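Long-range contacts in NAD-dependent epimerase/dehydratase (Methylobacillus flagellatus KT, PDB 3GPI), which is of unknown function but belongs to the NAD-dependent epimerase/dehydratase family and probably binds a nicotinamide dinucleotide on its Rossmann-type fold: residues N179-R184 / N246-N251; T110-Q115 / I151-G156. All blocks are in the same frame, centred on the assembly; numbering follows the deposited sequence.

Contact 1: N179-R184 / N246-N251. With EDO (1,2-ethanediol), chain C; EDO (1,2-ethanediol), chain B.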
loop_
_atom_site.group_PDB
_atom_site.type_symbol
_atom_site.label_atom_id
_atom_site.label_comp_id
_atom_site.label_asym_id
_atom_site.label_seq_id
_atom_site.Cartn_x
_atom_site.Cartn_y
_atom_site.Cartn_z
ATOM N N ASN A 179 -14.275 4.271 18.880
ATOM C CA ASN A 179 -13.693 2.935 18.704
ATOM C C ASN A 179 -14.046 2.345 17.339
ATOM O O ASN A 179 -14.878 1.457 17.236
ATOM C CB ASN A 179 -14.171 2.047 19.868
ATOM C CG ASN A 179 -13.497 0.717 19.893
ATOM O OD1 ASN A 179 -12.428 0.555 19.276
ATOM N ND2 ASN A 179 -14.063 -0.239 20.599
ATOM N N ALA A 180 -13.382 2.865 16.307
ATOM C CA ALA A 180 -13.691 2.524 14.914
ATOM C C ALA A 180 -12.945 1.281 14.452
ATOM O O ALA A 180 -11.885 0.957 14.964
ATOM C CB ALA A 180 -13.329 3.701 14.053
ATOM N N TRP A 181 -13.498 0.597 13.460
ATOM C CA TRP A 181 -12.783 -0.482 12.788
ATOM C C TRP A 181 -11.491 -0.013 12.141
ATOM O O TRP A 181 -11.396 1.098 11.611
ATOM C CB TRP A 181 -13.676 -1.086 11.704
ATOM C CG TRP A 181 -14.798 -1.851 12.295
ATOM C CD1 TRP A 181 -16.092 -1.407 12.480
ATOM C CD2 TRP A 181 -14.739 -3.160 12.847
ATOM N NE1 TRP A 181 -16.838 -2.388 13.074
ATOM C CE2 TRP A 181 -16.043 -3.482 13.313
ATOM C CE3 TRP A 181 -13.719 -4.132 12.945
ATOM C CZ2 TRP A 181 -16.344 -4.716 13.910
ATOM C CZ3 TRP A 181 -14.028 -5.370 13.531
ATOM C CH2 TRP A 181 -15.328 -5.647 13.998
ATOM N N THR A 182 -10.468 -0.868 12.222
ATOM C CA THR A 182 -9.186 -0.586 11.580
ATOM C C THR A 182 -8.782 -1.777 10.719
ATOM O O THR A 182 -8.964 -2.953 11.129
ATOM C CB THR A 182 -8.073 -0.255 12.627
ATOM O OG1 THR A 182 -7.859 -1.375 13.513
ATOM C CG2 THR A 182 -8.433 0.987 13.444
ATOM N N ASN A 183 -8.207 -1.449 9.564
ATOM C CA ASN A 183 -7.800 -2.422 8.543
ATOM C C ASN A 183 -6.354 -2.148 8.253
ATOM O O ASN A 183 -5.922 -0.995 8.177
ATOM C CB ASN A 183 -8.610 -2.238 7.279
ATOM C CG ASN A 183 -10.095 -2.450 7.498
ATOM O OD1 ASN A 183 -10.586 -3.571 7.494
ATOM N ND2 ASN A 183 -10.812 -1.356 7.715
ATOM N N ARG A 184 -5.595 -3.216 8.079
ATOM C CA ARG A 184 -4.126 -3.050 7.895
ATOM C C ARG A 184 -3.502 -4.049 6.931
ATOM O O ARG A 184 -4.064 -5.110 6.662
ATOM C CB ARG A 184 -3.374 -3.197 9.239
ATOM C CG ARG A 184 -3.422 -4.634 9.792
ATOM C CD ARG A 184 -3.040 -4.821 11.285
ATOM N NE ARG A 184 -3.729 -3.762 12.003
ATOM C CZ ARG A 184 -5.040 -3.680 12.114
ATOM N NH1 ARG A 184 -5.829 -4.705 11.820
ATOM N NH2 ARG A 184 -5.552 -2.569 12.577
ATOM N N ASN A 246 -15.828 3.742 10.591
ATOM C CA ASN A 246 -15.047 3.219 9.478
ATOM C C ASN A 246 -15.752 1.991 8.880
ATOM O O ASN A 246 -16.980 2.013 8.784
ATOM C CB ASN A 246 -13.594 2.935 9.885
ATOM C CG ASN A 246 -12.669 2.861 8.682
ATOM O OD1 ASN A 246 -12.867 3.529 7.652
ATOM N ND2 ASN A 246 -11.671 2.020 8.788
ATOM N N LYS A 247 -15.039 0.923 8.504
ATOM C CA LYS A 247 -15.669 -0.249 7.864
ATOM C C LYS A 247 -14.746 -1.418 7.970
ATOM O O LYS A 247 -13.607 -1.247 8.395
ATOM C CB LYS A 247 -15.960 0.018 6.378
ATOM C CG LYS A 247 -14.694 0.205 5.543
ATOM C CD LYS A 247 -14.340 1.639 5.327
ATOM C CE LYS A 247 -12.875 1.711 4.875
ATOM N NZ LYS A 247 -12.417 3.092 4.732
ATOM N N LYS A 248 -15.226 -2.588 7.575
ATOM C CA LYS A 248 -14.378 -3.781 7.530
ATOM C C LYS A 248 -14.135 -4.078 6.084
ATOM O O LYS A 248 -15.030 -4.013 5.262
ATOM C CB LYS A 248 -15.069 -4.977 8.190
ATOM C CG LYS A 248 -15.323 -4.760 9.690
ATOM C CD LYS A 248 -16.119 -5.907 10.325
ATOM C CE LYS A 248 -17.576 -5.882 9.871
ATOM N NZ LYS A 248 -18.479 -6.714 10.736
ATOM N N LEU A 249 -12.898 -4.401 5.765
ATOM C CA LEU A 249 -12.553 -4.697 4.386
ATOM C C LEU A 249 -12.168 -6.153 4.208
ATOM O O LEU A 249 -11.343 -6.704 4.945
ATOM C CB LEU A 249 -11.396 -3.777 3.972
ATOM C CG LEU A 249 -11.678 -2.293 3.977
ATOM C CD1 LEU A 249 -10.397 -1.483 4.038
ATOM C CD2 LEU A 249 -12.512 -1.943 2.767
ATOM N N SER A 250 -12.821 -6.807 3.238
ATOM C CA SER A 250 -12.566 -8.193 2.902
ATOM C C SER A 250 -11.415 -8.350 1.914
ATOM O O SER A 250 -11.385 -7.706 0.886
ATOM C CB SER A 250 -13.808 -8.786 2.235
ATOM O OG SER A 250 -13.522 -10.111 1.810
ATOM N N ASN A 251 -10.510 -9.267 2.228
ATOM C CA ASN A 251 -9.444 -9.639 1.310
ATOM C C ASN A 251 -9.704 -10.940 0.566
ATOM O O ASN A 251 -8.765 -11.613 0.155
ATOM C CB ASN A 251 -8.115 -9.733 2.074
ATOM C CG ASN A 251 -8.041 -10.899 3.065
ATOM O OD1 ASN A 251 -8.994 -11.659 3.283
ATOM N ND2 ASN A 251 -6.869 -11.048 3.672
HETATM C C1 EDO C . -8.789 1.357 8.783
HETATM O O1 EDO C . -7.572 1.462 9.467
HETATM C C2 EDO C . -8.562 1.230 7.316
HETATM O O2 EDO C . -9.718 1.396 6.549
HETATM C C1 EDO B . -2.618 -0.115 11.900
HETATM O O1 EDO B . -2.182 -1.362 12.324
HETATM C C2 EDO B . -4.096 -0.311 11.917
HETATM O O2 EDO B . -4.558 0.544 12.925
HETATM O O HOH W 1 -9.060 -5.767 6.641
#
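The amide of Asn246 meets the backbone of Trp181: ND2 donates to Trp181 O over 3.0 Å, keeping the acceptor close to its own amide plane but approaching from above the carbonyl plane. CG lies anti to the backbone N (chi1 -160°), which swings the amide across to Trp181. The same ND2 also donates to O2 of a bound ethanediol, probably from the crystallisation liquor, which may mark a pocket. Asparagine suits this turn, since it tolerates a positive phi (62°) better than most residues.

At Lys247 the backbone carbonyl does the work. Asn183 ND2 reaches Lys247 O at 2.9 Å along a nearly straight bond (169°), and Trp181 CB packs 3.3 Å from that same O. The lysine side chain starts away from the other segment, bends at its second torsion and brings NZ to Asn246 OD1 and Tyr113 O.

Lys248 lays its methylenes over one face of the Trp181 indole. Its CD sits 3.6 Å from the centroid of the six-membered ring and almost on the ring normal, a CH-pi contact, while Glu118 takes the indole NE1. With an alanine here in place of the indole, the Lys248 methylenes are likely to lose their aromatic surface and Glu118 its N-H partner.

Leu249 N donates to Asn183 OD1 at 3.0 Å, and a water links that oxygen to Leu249 O. Leu249 CD1 rests 3.6 Å from Asn183 CG, the two side chains crossing at about a right angle. The Asn183 amide thus takes the O of Lys247 and the N of Leu249, imitating the peptide groups of a parallel strand neighbour. The arrangement joins the start of strand 181-186 of the Rossmann sheet to the small parallel pair 120-121/248-249.

Contact 2: T110-Q115 / I151-G156; sequences TGVYGQ and ILRFSG
One face of the Arg153 guanidinium carries Val112 CG2, 3.6 Å from NE, and its edge carries Tyr113 OH, to which NH1 donates over 2.9 Å with the oxygen lying in the guanidinium plane. The tyrosine ring stands nearly upright to that plane, 82° away, so that the phenol and the arginine cross at about a right angle. Phe154, whose side chain leaves the backbone away from the loop, has Leu152 CB at its ring edge.

Arginine can serve here because its chain runs extended from CG to NE, carrying the charge from the strand out past the 3-10 turn. Its methylenes are useful on the way: CD lies 3.7 Å from Val112 CG2 and 3.9 Å from Tyr113 CE2. The far end forms a salt bridge from NH2 to Glu141 of helix 132-143, whose Leu138 also packs on the arginine.

Nearer the strand, Thr110 meets the backbone. Its N donates to Phe154 O at 2.9 Å, a fairly straight bond (165°). With OG1 set between the backbone N and the carbonyl carbon (chi1 55°), the methyl CG2 turns to Arg153 O, 3.4 Å away, and OG1 lies against Ser155 CA. The beta-branched threonine therefore fills two directions at once. Ser155 OG is hydrogen-bonded to Thr213 OG1. Just beyond, Thr110 O receives Tyr113 N, closing the turn; Tyr113 is the centre of an inverse gamma turn, and the end of its side chain comes back to the arginine.

All six touching residues are buried, so the arginine's charge probably depends on Glu141 for balance. The bent bond to the phenol oxygen and the salt bridge to Glu141 together probably limit the guanidinium's rotation, while Val112 CG2 probably helps to keep water off one face.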
loop_
_atom_site.group_PDB
_atom_site.type_symbol
_atom_site.label_atom_id
_atom_site.label_comp_id
_atom_site.label_asym_id
_atom_site.label_seq_id
_atom_site.Cartn_x
_atom_site.Cartn_y
_atom_site.Cartn_z
ATOM N N THR A 110 -7.615 2.188 0.464
ATOM C CA THR A 110 -8.991 1.894 0.890
ATOM C C THR A 110 -9.703 3.127 1.459
ATOM O O THR A 110 -10.906 3.032 1.723
ATOM C CB THR A 110 -9.058 0.732 1.855
ATOM O OG1 THR A 110 -8.188 1.012 2.957
ATOM C CG2 THR A 110 -8.600 -0.582 1.147
ATOM N N GLY A 111 -9.001 4.248 1.609
ATOM C CA GLY A 111 -9.667 5.484 2.091
ATOM C C GLY A 111 -10.664 5.960 1.064
ATOM O O GLY A 111 -11.516 6.793 1.387
ATOM N N VAL A 112 -10.631 5.450 -0.167
ATOM C CA VAL A 112 -11.653 5.813 -1.159
ATOM C C VAL A 112 -13.017 5.344 -0.728
ATOM O O VAL A 112 -14.033 5.929 -1.161
ATOM C CB VAL A 112 -11.347 5.299 -2.589
ATOM C CG1 VAL A 112 -10.016 5.881 -3.080
ATOM C CG2 VAL A 112 -11.307 3.789 -2.684
ATOM N N TYR A 113 -13.078 4.338 0.133
ATOM C CA TYR A 113 -14.347 3.900 0.729
ATOM C C TYR A 113 -14.631 4.819 1.896
ATOM O O TYR A 113 -14.265 4.519 3.039
ATOM C CB TYR A 113 -14.242 2.447 1.224
ATOM C CG TYR A 113 -14.020 1.440 0.133
ATOM C CD1 TYR A 113 -15.067 1.011 -0.679
ATOM C CD2 TYR A 113 -12.765 0.874 -0.062
ATOM C CE1 TYR A 113 -14.852 0.067 -1.670
ATOM C CE2 TYR A 113 -12.549 -0.060 -1.047
ATOM C CZ TYR A 113 -13.585 -0.466 -1.835
ATOM O OH TYR A 113 -13.346 -1.413 -2.823
ATOM N N GLY A 114 -15.262 5.953 1.635
ATOM C CA GLY A 114 -15.518 6.903 2.708
ATOM C C GLY A 114 -16.776 6.524 3.487
ATOM O O GLY A 114 -17.036 7.112 4.550
ATOM N N GLN A 115 -17.581 5.601 2.976
ATOM C CA GLN A 115 -18.796 5.180 3.687
ATOM C C GLN A 115 -18.411 4.510 4.996
ATOM O O GLN A 115 -17.402 3.802 5.069
ATOM C CB GLN A 115 -19.663 4.239 2.857
ATOM C CG GLN A 115 -18.949 2.975 2.329
ATOM C CD GLN A 115 -18.503 3.145 0.893
ATOM O OE1 GLN A 115 -17.616 3.943 0.562
ATOM N NE2 GLN A 115 -19.119 2.361 0.020
ATOM N N ILE A 151 -5.353 -2.066 -10.058
ATOM C CA ILE A 151 -5.387 -1.109 -8.961
ATOM C C ILE A 151 -5.369 -1.921 -7.663
ATOM O O ILE A 151 -6.097 -2.893 -7.481
ATOM C CB ILE A 151 -6.685 -0.314 -9.043
ATOM C CG1 ILE A 151 -6.661 0.603 -10.268
ATOM C CG2 ILE A 151 -6.918 0.495 -7.763
ATOM C CD1 ILE A 151 -8.050 1.064 -10.626
ATOM N N LEU A 152 -4.470 -1.491 -6.775
ATOM C CA LEU A 152 -4.290 -2.157 -5.484
ATOM C C LEU A 152 -4.689 -1.165 -4.396
ATOM O O LEU A 152 -3.912 -0.239 -4.084
ATOM C CB LEU A 152 -2.814 -2.540 -5.329
ATOM C CG LEU A 152 -2.352 -3.489 -6.442
ATOM C CD1 LEU A 152 -0.836 -3.587 -6.409
ATOM C CD2 LEU A 152 -3.008 -4.844 -6.348
ATOM N N ARG A 153 -5.894 -1.334 -3.826
ATOM C CA ARG A 153 -6.304 -0.411 -2.752
ATOM C C ARG A 153 -5.783 -0.939 -1.423
ATOM O O ARG A 153 -6.305 -1.925 -0.904
ATOM C CB ARG A 153 -7.830 -0.315 -2.715
ATOM C CG ARG A 153 -8.362 0.494 -3.891
ATOM C CD ARG A 153 -9.890 0.577 -3.888
ATOM N NE ARG A 153 -10.354 1.269 -5.089
ATOM C CZ ARG A 153 -11.581 1.122 -5.603
ATOM N NH1 ARG A 153 -12.466 0.330 -5.034
ATOM N NH2 ARG A 153 -11.873 1.767 -6.717
ATOM N N PHE A 154 -4.666 -0.348 -0.967
ATOM C CA PHE A 154 -4.027 -0.800 0.268
ATOM C C PHE A 154 -4.775 -0.215 1.472
ATOM O O PHE A 154 -5.166 0.967 1.446
ATOM C CB PHE A 154 -2.599 -0.254 0.330
ATOM C CG PHE A 154 -1.549 -1.109 -0.334
ATOM C CD1 PHE A 154 -0.373 -1.381 0.350
ATOM C CD2 PHE A 154 -1.712 -1.607 -1.607
ATOM C CE1 PHE A 154 0.634 -2.166 -0.246
ATOM C CE2 PHE A 154 -0.731 -2.425 -2.188
ATOM C CZ PHE A 154 0.448 -2.692 -1.534
ATOM N N SER A 155 -4.988 -1.036 2.505
ATOM C CA SER A 155 -5.405 -0.491 3.798
ATOM C C SER A 155 -4.206 0.167 4.477
ATOM O O SER A 155 -3.219 0.488 3.821
ATOM C CB SER A 155 -6.066 -1.583 4.609
ATOM O OG SER A 155 -5.225 -2.687 4.836
ATOM N N GLY A 156 -4.285 0.382 5.790
ATOM C CA GLY A 156 -3.180 1.060 6.474
ATOM C C GLY A 156 -1.918 0.230 6.543
ATOM O O GLY A 156 -1.928 -0.858 7.125
#

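In the fold
Contact 2 is the core contact, its centre about 9 Å from the centre of the chain, against about 15 Å for contact 1, which is partly buried. Their centres lie about 10 Å apart, and both reach the same large sheet, in which strands 149-158 and 181-186 are neighbours. Asn183 O and Gly156 N probably form a hydrogen bond across that boundary. The chemistry follows the depth: the inner contact surrounds a charge with valine, phenol and a carboxylate, while the outer one uses asparagine amides and a bridging water, with an indole accepting lysine methylenes. Lys247 ties segment 246-251 to the 110-115 loop, making contact 2 the shared neighbour of both segments of contact 1.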